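Local coordinates for protein type I site-specific restriction-modification system, R (Restriction) subunit (PDB 3H1T) that probably binds and hydrolyses ATP and acts on DNA as the restriction subunit of a type I enzyme, represented here by its N-terminal and helicase-like motor domains, at residues R70-R75 / G365-F370; A76-K81 / V91-E96; T83-I88 / S169-V174. All blocks are in the same frame, centred on the assembly; numbering follows the deposited sequence.

Contact 1: R70-R75 / G365-F370; sequences RGEQKR and GIDDGF
Lys74 and the acid pair Asp367 and Asp368 illustrate how one ammonium group can gather several carboxylates at a domain border. The lysine chain runs nearly extended and bends only at its last torsion (chi4 95°), which swings NZ to the end of helix 362-368. It crosses both aspartates at about a right angle and meets them chiefly through NZ. Lys74 NZ bonds Asp367 OD2 at 2.5 Å, short enough that the exact length is doubtful. Asp368 OD1, 3.2 Å from Lys74 NZ, is met nearly in line with its C-O bond. A third salt bridge comes from its own segment, Glu72 OE2 at 2.8 Å from Lys74 NZ, approached from above the carboxylate plane. Glu72 and Asp367 consequently stand close, Glu72 OE2 to Asp367 OD2 3.6 Å, with their planes turned 72° apart. The shared ammonium presumably offsets the repulsion between these like charges, and the surplus of acids would tend to keep the lysine charged. Arg70 meets the helix end at the Gly369 carbonyl. Arg70 NH2, at the guanidinium edge, lies 2.6 Å from Gly369 O, but the angle is too poor for a hydrogen bond; its firmer partners are Gly59 O, through NE, and Glu545, through NH1. Gly369, at positive phi, ends the helix in a Schellman motif, with Phe370 N bonded to Gly365 O at 2.9 Å, and without a side chain it lets the arginine come close. Asp368 is also held through OD2 by Tyr181 and Tyr360. Helix 362-368 lies in the chain between strand 358-360 of the seven-stranded sheet and strand 374-381 of the eight-stranded one; Arg70 ends strand 67-70, and Lys74 lies in the loop before strand 75-81.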
ATOM      1  N   ARG A  70     -16.779 -10.822   3.927  1.00 44.41           N
ATOM      2  CA  ARG A  70     -16.348  -9.460   4.208  1.00 41.48           C
ATOM      3  C   ARG A  70     -17.404  -8.938   5.180  1.00 40.42           C
ATOM      4  O   ARG A  70     -18.573  -9.277   5.052  1.00 39.88           O
ATOM      5  CB  ARG A  70     -16.380  -8.602   2.926  1.00 40.39           C
ATOM      6  CG  ARG A  70     -15.698  -9.193   1.709  1.00 40.17           C
ATOM      7  CD  ARG A  70     -15.596  -8.169   0.593  1.00 39.91           C
ATOM      8  NE  ARG A  70     -14.359  -7.398   0.677  1.00 40.24           N
ATOM      9  CZ  ARG A  70     -13.300  -7.603  -0.097  1.00 40.08           C
ATOM     10  NH1 ARG A  70     -13.322  -8.552  -1.018  1.00 36.53           N
ATOM     11  NH2 ARG A  70     -12.219  -6.857   0.053  1.00 41.11           N
ATOM     12  N   GLY A  71     -17.016  -8.172   6.187  1.00 35.63           N
ATOM     13  CA  GLY A  71     -18.011  -7.581   7.060  1.00 38.22           C
ATOM     14  C   GLY A  71     -17.758  -6.142   6.704  1.00 35.40           C
ATOM     15  O   GLY A  71     -17.868  -5.788   5.537  1.00 34.18           O
ATOM     16  N   GLU A  72     -17.566  -5.302   7.707  1.00 51.45           N
ATOM     17  CA  GLU A  72     -17.154  -3.918   7.500  1.00 50.28           C
ATOM     18  C   GLU A  72     -17.920  -3.067   6.458  1.00 47.68           C
ATOM     19  O   GLU A  72     -19.134  -3.017   6.497  1.00 48.99           O
ATOM     20  CB  GLU A  72     -15.665  -3.991   7.108  1.00 38.28           C
ATOM     21  CG  GLU A  72     -14.808  -2.740   7.388  1.00 41.55           C
ATOM     22  CD  GLU A  72     -14.385  -2.582   8.842  1.00 40.51           C
ATOM     23  OE1 GLU A  72     -14.344  -3.585   9.591  1.00 42.22           O
ATOM     24  OE2 GLU A  72     -14.081  -1.427   9.215  1.00 39.41           O
ATOM     25  N   GLN A  73     -17.157  -2.385   5.585  1.00 35.59           N
ATOM     26  CA  GLN A  73     -17.662  -1.468   4.540  1.00 34.49           C
ATOM     27  C   GLN A  73     -17.880  -0.090   5.163  1.00 32.47           C
ATOM     28  O   GLN A  73     -18.987   0.250   5.529  1.00 34.50           O
ATOM     29  CB  GLN A  73     -18.954  -1.989   3.919  1.00 37.78           C
ATOM     30  CG  GLN A  73     -18.791  -2.784   2.633  1.00 38.73           C
ATOM     31  CD  GLN A  73     -18.624  -1.881   1.438  1.00 41.04           C
ATOM     32  OE1 GLN A  73     -19.342  -1.993   0.437  1.00 40.70           O
ATOM     33  NE2 GLN A  73     -17.680  -0.968   1.537  1.00 42.18           N
ATOM     34  N   LYS A  74     -16.808   0.693   5.297  1.00 28.94           N
ATOM     35  CA  LYS A  74     -16.891   2.013   5.927  1.00 27.53           C
ATOM     36  C   LYS A  74     -17.646   3.037   5.091  1.00 28.42           C
ATOM     37  O   LYS A  74     -17.437   3.144   3.878  1.00 27.52           O
ATOM     38  CB  LYS A  74     -15.483   2.505   6.255  1.00 27.18           C
ATOM     39  CG  LYS A  74     -14.771   1.638   7.287  1.00 25.27           C
ATOM     40  CD  LYS A  74     -13.336   2.086   7.486  1.00 26.75           C
ATOM     41  CE  LYS A  74     -12.698   1.433   8.712  1.00 25.79           C
ATOM     42  NZ  LYS A  74     -11.909   0.201   8.400  1.00 26.10           N
ATOM     43  N   ARG A  75     -18.489   3.825   5.758  1.00 35.91           N
ATOM     44  CA  ARG A  75     -19.350   4.789   5.085  1.00 35.26           C
ATOM     45  C   ARG A  75     -19.576   6.026   5.960  1.00 33.18           C
ATOM     46  O   ARG A  75     -19.762   5.917   7.175  1.00 33.76           O
ATOM     47  CB  ARG A  75     -20.669   4.057   4.822  1.00 53.83           C
ATOM     48  CG  ARG A  75     -21.673   4.618   3.850  1.00 59.89           C
ATOM     49  CD  ARG A  75     -22.900   3.720   3.934  1.00 62.57           C
ATOM     50  NE  ARG A  75     -22.568   2.384   4.454  1.00 69.19           N
ATOM     51  CZ  ARG A  75     -22.203   1.335   3.709  1.00 70.75           C
ATOM     52  NH1 ARG A  75     -22.121   1.442   2.387  1.00 69.76           N
ATOM     53  NH2 ARG A  75     -21.927   0.167   4.286  1.00 68.45           N
ATOM     54  N   GLY A 365      -4.832  -1.516   5.408  1.00 23.82           N
ATOM     55  CA  GLY A 365      -5.228  -2.169   4.178  1.00 25.31           C
ATOM     56  C   GLY A 365      -6.092  -3.392   4.438  1.00 27.39           C
ATOM     57  O   GLY A 365      -7.140  -3.564   3.803  1.00 28.21           O
ATOM     58  N   ILE A 366      -5.687  -4.249   5.366  1.00 23.98           N
ATOM     59  CA  ILE A 366      -6.492  -5.428   5.663  1.00 24.60           C
ATOM     60  C   ILE A 366      -7.839  -5.000   6.224  1.00 25.75           C
ATOM     61  O   ILE A 366      -8.875  -5.538   5.851  1.00 27.28           O
ATOM     62  CB  ILE A 366      -5.856  -6.371   6.726  1.00 24.57           C
ATOM     63  CG1 ILE A 366      -4.519  -6.926   6.235  1.00 23.35           C
ATOM     64  CG2 ILE A 366      -6.794  -7.548   6.987  1.00 24.53           C
ATOM     65  CD1 ILE A 366      -3.772  -7.678   7.309  1.00 24.88           C
ATOM     66  N   ASP A 367      -7.828  -4.022   7.119  1.00 31.28           N
ATOM     67  CA  ASP A 367      -9.078  -3.571   7.692  1.00 31.07           C
ATOM     68  C   ASP A 367     -10.014  -2.936   6.674  1.00 31.17           C
ATOM     69  O   ASP A 367     -11.224  -2.969   6.850  1.00 30.59           O
ATOM     70  CB  ASP A 367      -8.853  -2.584   8.833  1.00 30.13           C
ATOM     71  CG  ASP A 367     -10.096  -2.415   9.678  1.00 33.23           C
ATOM     72  OD1 ASP A 367     -10.618  -3.456  10.129  1.00 34.73           O
ATOM     73  OD2 ASP A 367     -10.555  -1.270   9.888  1.00 34.47           O
ATOM     74  N   ASP A 368      -9.463  -2.367   5.608  1.00 25.29           N
ATOM     75  CA  ASP A 368     -10.300  -1.729   4.603  1.00 24.62           C
ATOM     76  C   ASP A 368     -10.748  -2.706   3.522  1.00 25.86           C
ATOM     77  O   ASP A 368     -11.526  -2.346   2.639  1.00 25.25           O
ATOM     78  CB  ASP A 368      -9.549  -0.564   3.949  1.00 28.05           C
ATOM     79  CG  ASP A 368      -9.324   0.609   4.897  1.00 28.45           C
ATOM     80  OD1 ASP A 368      -9.908   0.639   5.996  1.00 25.45           O
ATOM     81  OD2 ASP A 368      -8.566   1.516   4.516  1.00 28.30           O
ATOM     82  N   GLY A 369     -10.244  -3.934   3.593  1.00 25.87           N
ATOM     83  CA  GLY A 369     -10.597  -4.931   2.604  1.00 27.69           C
ATOM     84  C   GLY A 369      -9.813  -4.775   1.309  1.00 27.24           C
ATOM     85  O   GLY A 369     -10.217  -5.273   0.265  1.00 28.54           O
ATOM     86  N   PHE A 370      -8.678  -4.085   1.380  1.00 30.93           N
ATOM     87  CA  PHE A 370      -7.846  -3.846   0.206  1.00 29.83           C
ATOM     88  C   PHE A 370      -6.596  -4.703   0.129  1.00 28.71           C
ATOM     89  O   PHE A 370      -5.940  -4.755  -0.906  1.00 30.33           O
ATOM     90  CB  PHE A 370      -7.447  -2.372   0.145  1.00 29.13           C
ATOM     91  CG  PHE A 370      -8.579  -1.459  -0.218  1.00 31.10           C
ATOM     92  CD1 PHE A 370      -9.389  -1.739  -1.322  1.00 30.25           C
ATOM     93  CD2 PHE A 370      -8.819  -0.298   0.518  1.00 33.81           C
ATOM     94  CE1 PHE A 370     -10.426  -0.870  -1.688  1.00 31.18           C
ATOM     95  CE2 PHE A 370      -9.855   0.580   0.160  1.00 32.73           C
ATOM     96  CZ  PHE A 370     -10.656   0.293  -0.941  1.00 31.46           C
TER

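Contact 2: A76-K81 / V91-E96; sequences ADYLLK and VEAKPE
Tyr78 and Val91 form an antiparallel hydrogen-bonded pair in the hairpin of strands 75-81 and 86-93. Among the polar contacts, Val91 N donates to Tyr78 O at 3.1 Å, while the return bond from Tyr78 N to Val91 O, at 3.4 Å, is weak. Where the chain turns a corner at Asp77, a side chain takes over: Ala93 N bonds Asp77 OD2 at 2.7 Å, nearly straight at 162° and from the anti side of the carboxylate. Asp77 CG lies anti to the carbonyl carbon (chi1 -66°), which turns the carboxylate toward Ala93 N. A water accepts from Asp77 N and donates to Val91 O and to Glu92 OE2. The apolar contacts lie on the face bearing Tyr78 and Val91, whose CB atoms are 3.9 Å apart. Ala93 CB meets the tyrosine ring at its edge, and Leu80 CD1 touches Val91 CG2. Helix 26-40 covers this face and bonds the tyrosine hydroxyl through Thr35. The remaining pair is acidic: Asp77 OD2 stands 3.0 Å from Glu92 OE2. Asp77, with Glu92, Ala93 and Lys94 at the end of the next strand, fits the PD-(D/E)XK nuclease pattern, as in other type I restriction subunits, consistent with a divalent-metal site, although no metal is modelled.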
ATOM      1  N   ALA A  76     -19.533   7.196   5.342  1.00 26.54           N
ATOM      2  CA  ALA A  76     -19.771   8.439   6.058  1.00 25.27           C
ATOM      3  C   ALA A  76     -21.116   8.997   5.580  1.00 24.75           C
ATOM      4  O   ALA A  76     -21.420   8.928   4.392  1.00 24.42           O
ATOM      5  CB  ALA A  76     -18.648   9.440   5.774  1.00 17.19           C
ATOM      6  N   ASP A  77     -21.923   9.529   6.493  1.00 25.94           N
ATOM      7  CA  ASP A  77     -23.223  10.069   6.106  1.00 27.46           C
ATOM      8  C   ASP A  77     -23.101  11.054   4.947  1.00 27.76           C
ATOM      9  O   ASP A  77     -23.816  10.931   3.956  1.00 29.31           O
ATOM     10  CB  ASP A  77     -23.913  10.735   7.293  1.00 30.47           C
ATOM     11  CG  ASP A  77     -24.276   9.746   8.370  1.00 34.27           C
ATOM     12  OD1 ASP A  77     -24.571   8.587   8.021  1.00 36.71           O
ATOM     13  OD2 ASP A  77     -24.282  10.122   9.558  1.00 35.99           O
ATOM     14  N   TYR A  78     -22.201  12.024   5.067  1.00 26.22           N
ATOM     15  CA  TYR A  78     -21.985  12.993   4.011  1.00 25.27           C
ATOM     16  C   TYR A  78     -20.517  13.318   3.877  1.00 25.20           C
ATOM     17  O   TYR A  78     -19.785  13.368   4.857  1.00 24.90           O
ATOM     18  CB  TYR A  78     -22.710  14.313   4.260  1.00 27.42           C
ATOM     19  CG  TYR A  78     -24.216  14.259   4.342  1.00 27.45           C
ATOM     20  CD1 TYR A  78     -24.859  13.991   5.551  1.00 27.35           C
ATOM     21  CD2 TYR A  78     -24.994  14.587   3.240  1.00 25.84           C
ATOM     22  CE1 TYR A  78     -26.236  14.064   5.664  1.00 23.94           C
ATOM     23  CE2 TYR A  78     -26.377  14.667   3.345  1.00 27.72           C
ATOM     24  CZ  TYR A  78     -26.990  14.406   4.571  1.00 25.14           C
ATOM     25  OH  TYR A  78     -28.350  14.528   4.745  1.00 25.87           O
ATOM     26  N   LEU A  79     -20.101  13.551   2.641  1.00 29.28           N
ATOM     27  CA  LEU A  79     -18.742  13.916   2.341  1.00 28.58           C
ATOM     28  C   LEU A  79     -18.946  15.219   1.589  1.00 29.84           C
ATOM     29  O   LEU A  79     -19.739  15.280   0.653  1.00 31.27           O
ATOM     30  CB  LEU A  79     -18.095  12.852   1.454  1.00 25.36           C
ATOM     31  CG  LEU A  79     -16.571  12.709   1.285  1.00 25.44           C
ATOM     32  CD1 LEU A  79     -16.200  13.021  -0.145  1.00 20.55           C
ATOM     33  CD2 LEU A  79     -15.818  13.600   2.255  1.00 23.60           C
ATOM     34  N   LEU A  80     -18.259  16.274   2.005  1.00 24.78           N
ATOM     35  CA  LEU A  80     -18.409  17.559   1.343  1.00 24.54           C
ATOM     36  C   LEU A  80     -17.180  17.789   0.497  1.00 25.14           C
ATOM     37  O   LEU A  80     -16.085  17.905   1.021  1.00 25.73           O
ATOM     38  CB  LEU A  80     -18.569  18.663   2.382  1.00 21.02           C
ATOM     39  CG  LEU A  80     -19.705  18.414   3.377  1.00 22.03           C
ATOM     40  CD1 LEU A  80     -19.791  19.592   4.315  1.00 22.73           C
ATOM     41  CD2 LEU A  80     -21.030  18.233   2.669  1.00 23.79           C
ATOM     42  N   LYS A  81     -17.357  17.838  -0.818  1.00 27.47           N
ATOM     43  CA  LYS A  81     -16.230  18.040  -1.713  1.00 28.16           C
ATOM     44  C   LYS A  81     -16.175  19.473  -2.200  1.00 28.76           C
ATOM     45  O   LYS A  81     -17.168  20.007  -2.696  1.00 29.33           O
ATOM     46  CB  LYS A  81     -16.310  17.065  -2.907  1.00 32.31           C
ATOM     47  CG  LYS A  81     -16.365  15.597  -2.486  1.00 32.92           C
ATOM     48  CD  LYS A  81     -15.869  14.639  -3.560  1.00 36.47           C
ATOM     49  CE  LYS A  81     -16.837  14.471  -4.705  1.00 40.81           C
ATOM     50  NZ  LYS A  81     -16.570  13.184  -5.402  1.00 42.39           N
ATOM     51  N   VAL A  91     -19.632  14.859   7.521  1.00 22.79           N
ATOM     52  CA  VAL A  91     -20.733  15.055   8.449  1.00 23.24           C
ATOM     53  C   VAL A  91     -21.332  13.772   9.018  1.00 24.82           C
ATOM     54  O   VAL A  91     -21.554  12.801   8.301  1.00 24.73           O
ATOM     55  CB  VAL A  91     -21.903  15.823   7.760  1.00 24.86           C
ATOM     56  CG1 VAL A  91     -22.998  16.153   8.780  1.00 24.02           C
ATOM     57  CG2 VAL A  91     -21.375  17.087   7.118  1.00 24.91           C
ATOM     58  N   GLU A  92     -21.609  13.776  10.311  1.00 30.26           N
ATOM     59  CA  GLU A  92     -22.245  12.636  10.951  1.00 33.02           C
ATOM     60  C   GLU A  92     -23.646  13.132  11.310  1.00 34.34           C
ATOM     61  O   GLU A  92     -23.793  14.090  12.064  1.00 35.45           O
ATOM     62  CB  GLU A  92     -21.486  12.217  12.218  1.00 36.80           C
ATOM     63  CG  GLU A  92     -20.934  10.787  12.236  1.00 40.89           C
ATOM     64  CD  GLU A  92     -21.985   9.699  12.027  1.00 41.84           C
ATOM     65  OE1 GLU A  92     -22.874   9.530  12.890  1.00 41.59           O
ATOM     66  OE2 GLU A  92     -21.910   9.005  10.988  1.00 42.67           O
ATOM     67  N   ALA A  93     -24.674  12.501  10.766  1.00 37.21           N
ATOM     68  CA  ALA A  93     -26.028  12.936  11.065  1.00 38.80           C
ATOM     69  C   ALA A  93     -26.635  11.998  12.086  1.00 38.62           C
ATOM     70  O   ALA A  93     -26.208  10.853  12.222  1.00 39.77           O
ATOM     71  CB  ALA A  93     -26.875  12.959   9.786  1.00 37.73           C
ATOM     72  N   LYS A  94     -27.607  12.496  12.830  1.00 33.72           N
ATOM     73  CA  LYS A  94     -28.277  11.704  13.832  1.00 33.53           C
ATOM     74  C   LYS A  94     -29.728  12.146  13.813  1.00 33.85           C
ATOM     75  O   LYS A  94     -30.047  13.213  13.292  1.00 33.80           O
ATOM     76  CB  LYS A  94     -27.656  11.943  15.213  1.00 46.00           C
ATOM     77  CG  LYS A  94     -26.329  11.215  15.420  1.00 48.47           C
ATOM     78  CD  LYS A  94     -26.530   9.697  15.528  1.00 50.93           C
ATOM     79  CE  LYS A  94     -25.225   8.897  15.353  1.00 50.53           C
ATOM     80  NZ  LYS A  94     -24.191   9.137  16.399  1.00 50.04           N
ATOM     81  N   PRO A  95     -30.640  11.328  14.354  1.00 30.68           N
ATOM     82  CA  PRO A  95     -32.055  11.731  14.362  1.00 29.71           C
ATOM     83  C   PRO A  95     -32.281  13.040  15.139  1.00 29.50           C
ATOM     84  O   PRO A  95     -31.581  13.303  16.116  1.00 28.98           O
ATOM     85  CB  PRO A  95     -32.747  10.531  15.012  1.00 29.81           C
ATOM     86  CG  PRO A  95     -31.662   9.950  15.883  1.00 30.61           C
ATOM     87  CD  PRO A  95     -30.451  10.021  15.004  1.00 30.10           C
ATOM     88  N   GLU A  96     -33.249  13.859  14.725  1.00 35.07           N
ATOM     89  CA  GLU A  96     -33.500  15.135  15.410  1.00 37.92           C
ATOM     90  C   GLU A  96     -33.665  15.076  16.925  1.00 38.74           C
ATOM     91  O   GLU A  96     -33.277  16.006  17.626  1.00 39.97           O
ATOM     92  CB  GLU A  96     -34.705  15.868  14.806  1.00 46.60           C
ATOM     93  CG  GLU A  96     -35.897  15.005  14.462  1.00 49.53           C
ATOM     94  CD  GLU A  96     -37.219  15.713  14.729  1.00 52.30           C
ATOM     95  OE1 GLU A  96     -37.302  16.946  14.509  1.00 52.44           O
ATOM     96  OE2 GLU A  96     -38.177  15.032  15.155  1.00 52.95           O
TER
HETATM   97  O   HOH W   1     -20.686  10.160   8.876  1.00 34.34           O
HETATM   98  O   HOH W   2     -22.203   6.835   9.793  1.00 45.79           O

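Contact 3: T83-I88 / S169-V174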
ATOM      1  N   THR A  83     -14.213  20.433  -4.520  1.00 30.72           N
ATOM      2  CA  THR A  83     -14.109  20.176  -5.939  1.00 32.56           C
ATOM      3  C   THR A  83     -14.370  18.681  -6.113  1.00 32.91           C
ATOM      4  O   THR A  83     -14.484  17.947  -5.124  1.00 33.44           O
ATOM      5  CB  THR A  83     -12.713  20.598  -6.434  1.00 37.65           C
ATOM      6  OG1 THR A  83     -12.815  21.889  -7.041  1.00 41.63           O
ATOM      7  CG2 THR A  83     -12.149  19.633  -7.415  1.00 37.23           C
ATOM      8  N   ARG A  84     -14.519  18.242  -7.357  1.00 34.23           N
ATOM      9  CA  ARG A  84     -14.793  16.846  -7.644  1.00 34.48           C
ATOM     10  C   ARG A  84     -13.663  15.997  -7.102  1.00 34.23           C
ATOM     11  O   ARG A  84     -13.904  15.002  -6.424  1.00 33.82           O
ATOM     12  CB  ARG A  84     -14.945  16.609  -9.154  1.00 52.38           C
ATOM     13  CG  ARG A  84     -15.497  15.222  -9.494  1.00 57.98           C
ATOM     14  CD  ARG A  84     -14.616  14.469 -10.473  1.00 62.84           C
ATOM     15  NE  ARG A  84     -14.826  14.858 -11.868  1.00 66.21           N
ATOM     16  CZ  ARG A  84     -13.924  14.644 -12.820  1.00 66.98           C
ATOM     17  NH1 ARG A  84     -12.778  14.067 -12.504  1.00 67.44           N
ATOM     18  NH2 ARG A  84     -14.162  14.987 -14.081  1.00 67.48           N
ATOM     19  N   ASP A  85     -12.431  16.411  -7.388  1.00 34.19           N
ATOM     20  CA  ASP A  85     -11.242  15.700  -6.949  1.00 33.41           C
ATOM     21  C   ASP A  85     -10.647  16.295  -5.688  1.00 33.48           C
ATOM     22  O   ASP A  85      -9.464  16.097  -5.410  1.00 32.81           O
ATOM     23  CB  ASP A  85     -10.183  15.712  -8.056  1.00 35.31           C
ATOM     24  CG  ASP A  85     -10.608  14.932  -9.279  1.00 36.81           C
ATOM     25  OD1 ASP A  85     -11.199  13.849  -9.100  1.00 39.16           O
ATOM     26  OD2 ASP A  85     -10.346  15.386 -10.415  1.00 38.89           O
ATOM     27  N   PHE A  86     -11.464  17.017  -4.924  1.00 34.26           N
ATOM     28  CA  PHE A  86     -10.953  17.629  -3.701  1.00 34.55           C
ATOM     29  C   PHE A  86     -11.921  17.649  -2.514  1.00 33.71           C
ATOM     30  O   PHE A  86     -12.593  18.652  -2.257  1.00 33.31           O
ATOM     31  CB  PHE A  86     -10.444  19.044  -4.013  1.00 29.21           C
ATOM     32  CG  PHE A  86      -9.530  19.615  -2.958  1.00 29.20           C
ATOM     33  CD1 PHE A  86     -10.046  20.282  -1.848  1.00 30.15           C
ATOM     34  CD2 PHE A  86      -8.148  19.504  -3.084  1.00 29.25           C
ATOM     35  CE1 PHE A  86      -9.195  20.827  -0.893  1.00 29.41           C
ATOM     36  CE2 PHE A  86      -7.295  20.050  -2.131  1.00 27.79           C
ATOM     37  CZ  PHE A  86      -7.820  20.711  -1.041  1.00 29.12           C
ATOM     38  N   PRO A  87     -12.007  16.534  -1.774  1.00 31.73           N
ATOM     39  CA  PRO A  87     -12.878  16.433  -0.601  1.00 28.25           C
ATOM     40  C   PRO A  87     -12.374  17.402   0.478  1.00 28.41           C
ATOM     41  O   PRO A  87     -11.178  17.690   0.543  1.00 29.13           O
ATOM     42  CB  PRO A  87     -12.736  14.962  -0.199  1.00 38.47           C
ATOM     43  CG  PRO A  87     -11.373  14.603  -0.671  1.00 39.33           C
ATOM     44  CD  PRO A  87     -11.310  15.263  -2.027  1.00 38.66           C
ATOM     45  N   ILE A  88     -13.255  17.919   1.321  1.00 24.06           N
ATOM     46  CA  ILE A  88     -12.792  18.843   2.327  1.00 23.64           C
ATOM     47  C   ILE A  88     -13.417  18.715   3.719  1.00 22.21           C
ATOM     48  O   ILE A  88     -12.811  19.133   4.693  1.00 24.05           O
ATOM     49  CB  ILE A  88     -12.933  20.312   1.811  1.00 28.59           C
ATOM     50  CG1 ILE A  88     -12.167  21.271   2.743  1.00 28.64           C
ATOM     51  CG2 ILE A  88     -14.409  20.675   1.695  1.00 26.84           C
ATOM     52  CD1 ILE A  88     -11.844  22.623   2.123  1.00 29.72           C
ATOM     53  N   SER A 169      -5.664  21.158  -9.367  1.00 31.09           N
ATOM     54  CA  SER A 169      -5.480  20.535 -10.680  1.00 32.35           C
ATOM     55  C   SER A 169      -6.128  19.149 -10.658  1.00 31.96           C
ATOM     56  O   SER A 169      -5.806  18.332  -9.810  1.00 30.89           O
ATOM     57  CB  SER A 169      -3.975  20.443 -10.977  1.00 39.76           C
ATOM     58  OG  SER A 169      -3.709  19.798 -12.210  1.00 43.77           O
ATOM     59  N   PRO A 170      -7.051  18.876 -11.599  1.00 33.45           N
ATOM     60  CA  PRO A 170      -7.784  17.607 -11.728  1.00 34.41           C
ATOM     61  C   PRO A 170      -6.949  16.342 -11.869  1.00 34.50           C
ATOM     62  O   PRO A 170      -5.850  16.370 -12.428  1.00 34.35           O
ATOM     63  CB  PRO A 170      -8.679  17.848 -12.958  1.00 26.53           C
ATOM     64  CG  PRO A 170      -8.899  19.347 -12.939  1.00 27.38           C
ATOM     65  CD  PRO A 170      -7.485  19.823 -12.645  1.00 28.33           C
ATOM     66  N   TYR A 171      -7.458  15.240 -11.323  1.00 40.75           N
ATOM     67  CA  TYR A 171      -6.794  13.960 -11.454  1.00 43.40           C
ATOM     68  C   TYR A 171      -7.042  13.591 -12.899  1.00 46.08           C
ATOM     69  O   TYR A 171      -7.760  14.284 -13.632  1.00 46.42           O
ATOM     70  CB  TYR A 171      -7.446  12.853 -10.591  1.00 45.99           C
ATOM     71  CG  TYR A 171      -7.280  12.956  -9.105  1.00 46.70           C
ATOM     72  CD1 TYR A 171      -6.156  13.557  -8.540  1.00 47.54           C
ATOM     73  CD2 TYR A 171      -8.231  12.415  -8.259  1.00 48.37           C
ATOM     74  CE1 TYR A 171      -5.987  13.618  -7.152  1.00 48.81           C
ATOM     75  CE2 TYR A 171      -8.077  12.467  -6.874  1.00 50.31           C
ATOM     76  CZ  TYR A 171      -6.956  13.071  -6.328  1.00 49.26           C
ATOM     77  OH  TYR A 171      -6.832  13.144  -4.963  1.00 49.87           O
ATOM     78  N   HIS A 172      -6.459  12.477 -13.302  1.00 35.54           N
ATOM     79  CA  HIS A 172      -6.674  11.975 -14.633  1.00 38.18           C
ATOM     80  C   HIS A 172      -7.651  10.831 -14.356  1.00 41.64           C
ATOM     81  O   HIS A 172      -7.304   9.877 -13.654  1.00 41.07           O
ATOM     82  CB  HIS A 172      -5.365  11.478 -15.219  1.00 46.18           C
ATOM     83  CG  HIS A 172      -5.515  10.898 -16.585  1.00 45.03           C
ATOM     84  ND1 HIS A 172      -5.864   9.583 -16.801  1.00 43.30           N
ATOM     85  CD2 HIS A 172      -5.430  11.472 -17.809  1.00 44.30           C
ATOM     86  CE1 HIS A 172      -5.989   9.370 -18.097  1.00 43.09           C
ATOM     87  NE2 HIS A 172      -5.732  10.501 -18.732  1.00 44.10           N
ATOM     88  N   HIS A 173      -8.875  10.916 -14.883  1.00 66.12           N
ATOM     89  CA  HIS A 173      -9.880   9.892 -14.591  1.00 68.75           C
ATOM     90  C   HIS A 173     -10.341   8.867 -15.613  1.00 70.13           C
ATOM     91  O   HIS A 173     -10.085   8.973 -16.809  1.00 71.15           O
ATOM     92  CB  HIS A 173     -11.129  10.544 -14.000  1.00 73.97           C
ATOM     93  CG  HIS A 173     -11.023  10.839 -12.539  1.00 75.67           C
ATOM     94  ND1 HIS A 173     -10.804   9.859 -11.596  1.00 76.63           N
ATOM     95  CD2 HIS A 173     -11.134  12.003 -11.859  1.00 76.03           C
ATOM     96  CE1 HIS A 173     -10.789  10.408 -10.394  1.00 76.57           C
ATOM     97  NE2 HIS A 173     -10.987  11.708 -10.527  1.00 75.82           N
ATOM     98  N   VAL A 174     -11.055   7.877 -15.069  1.00 80.36           N
ATOM     99  CA  VAL A 174     -11.651   6.766 -15.809  1.00 80.67           C
ATOM    100  C   VAL A 174     -10.665   5.986 -16.656  1.00 81.24           C
ATOM    101  O   VAL A 174      -9.793   5.301 -16.113  1.00 81.83           O
ATOM    102  CB  VAL A 174     -12.777   7.258 -16.724  1.00 63.28           C
ATOM    103  CG1 VAL A 174     -13.481   6.063 -17.347  1.00 62.55           C
ATOM    104  CG2 VAL A 174     -13.760   8.100 -15.917  1.00 62.58           C
TER
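Pro170 comes first against Asp85, its CA 3.6 Å from Asp85 OD2 and its CB somewhat farther from the same oxygen. Tyr171 follows with two contacts. Tyr171 N donates to Asp85 OD2 at 3.0 Å along a nearly straight line (160°), yet from well above the carboxylate plane. Its ring runs antiparallel alongside the aspartate side chain, and Asp85 CB sits over one face toward the rim, 4.1 Å from the Tyr171 ring centroid, a CH-pi contact. Farther out, the tyrosine hydroxyl bonds Asn188 of helix 181-195. Asp85 is the third residue of a type I beta turn from Thr83 to Phe86, closed by Phe86 N to Thr83 O at 3.2 Å; this turn joins strands 75-81 and 86-93 of the N-terminal sheet, so the hairpin bend grips the loop between helices 164-167 and 181-195. With CB pointing toward that loop, a chi1 of -66° sets Asp85 CG opposite its own carbonyl carbon and presents both oxygens to 169-174. His173 NE2 then donates to Asp85 OD1 at 2.6 Å, although the ring is poorly ordered; the oxygen lies in the imidazole plane and is approached from the syn side, 27° out of the carboxylate plane. Each carboxylate oxygen thus receives one N-H from 169-174. The histidine side chain also rests against Pro179.

From the N terminus, the chain first reaches 70-75, paired with 365-370 with 289 residues between the two segments, so contact 1 closes the longest loop and holds the other two within it. Contact 2 closes a short hairpin, 76-81 against 91-96. Contact 3 starts inside that hairpin, at 83-88, and ends beyond it at 169-174, so contacts 2 and 3 cross along the chain. They also touch in space: Leu80 O and Ile88 N, 2.8 Å apart, probably hydrogen-bond. Contact 2 pairs two neighbouring strands of the N-terminal six-stranded sheet, contact 3 fastens their bend to the loop between helices 164-167 and 181-195, and contact 1 ties the loop before strand 75-81 to helix 362-368.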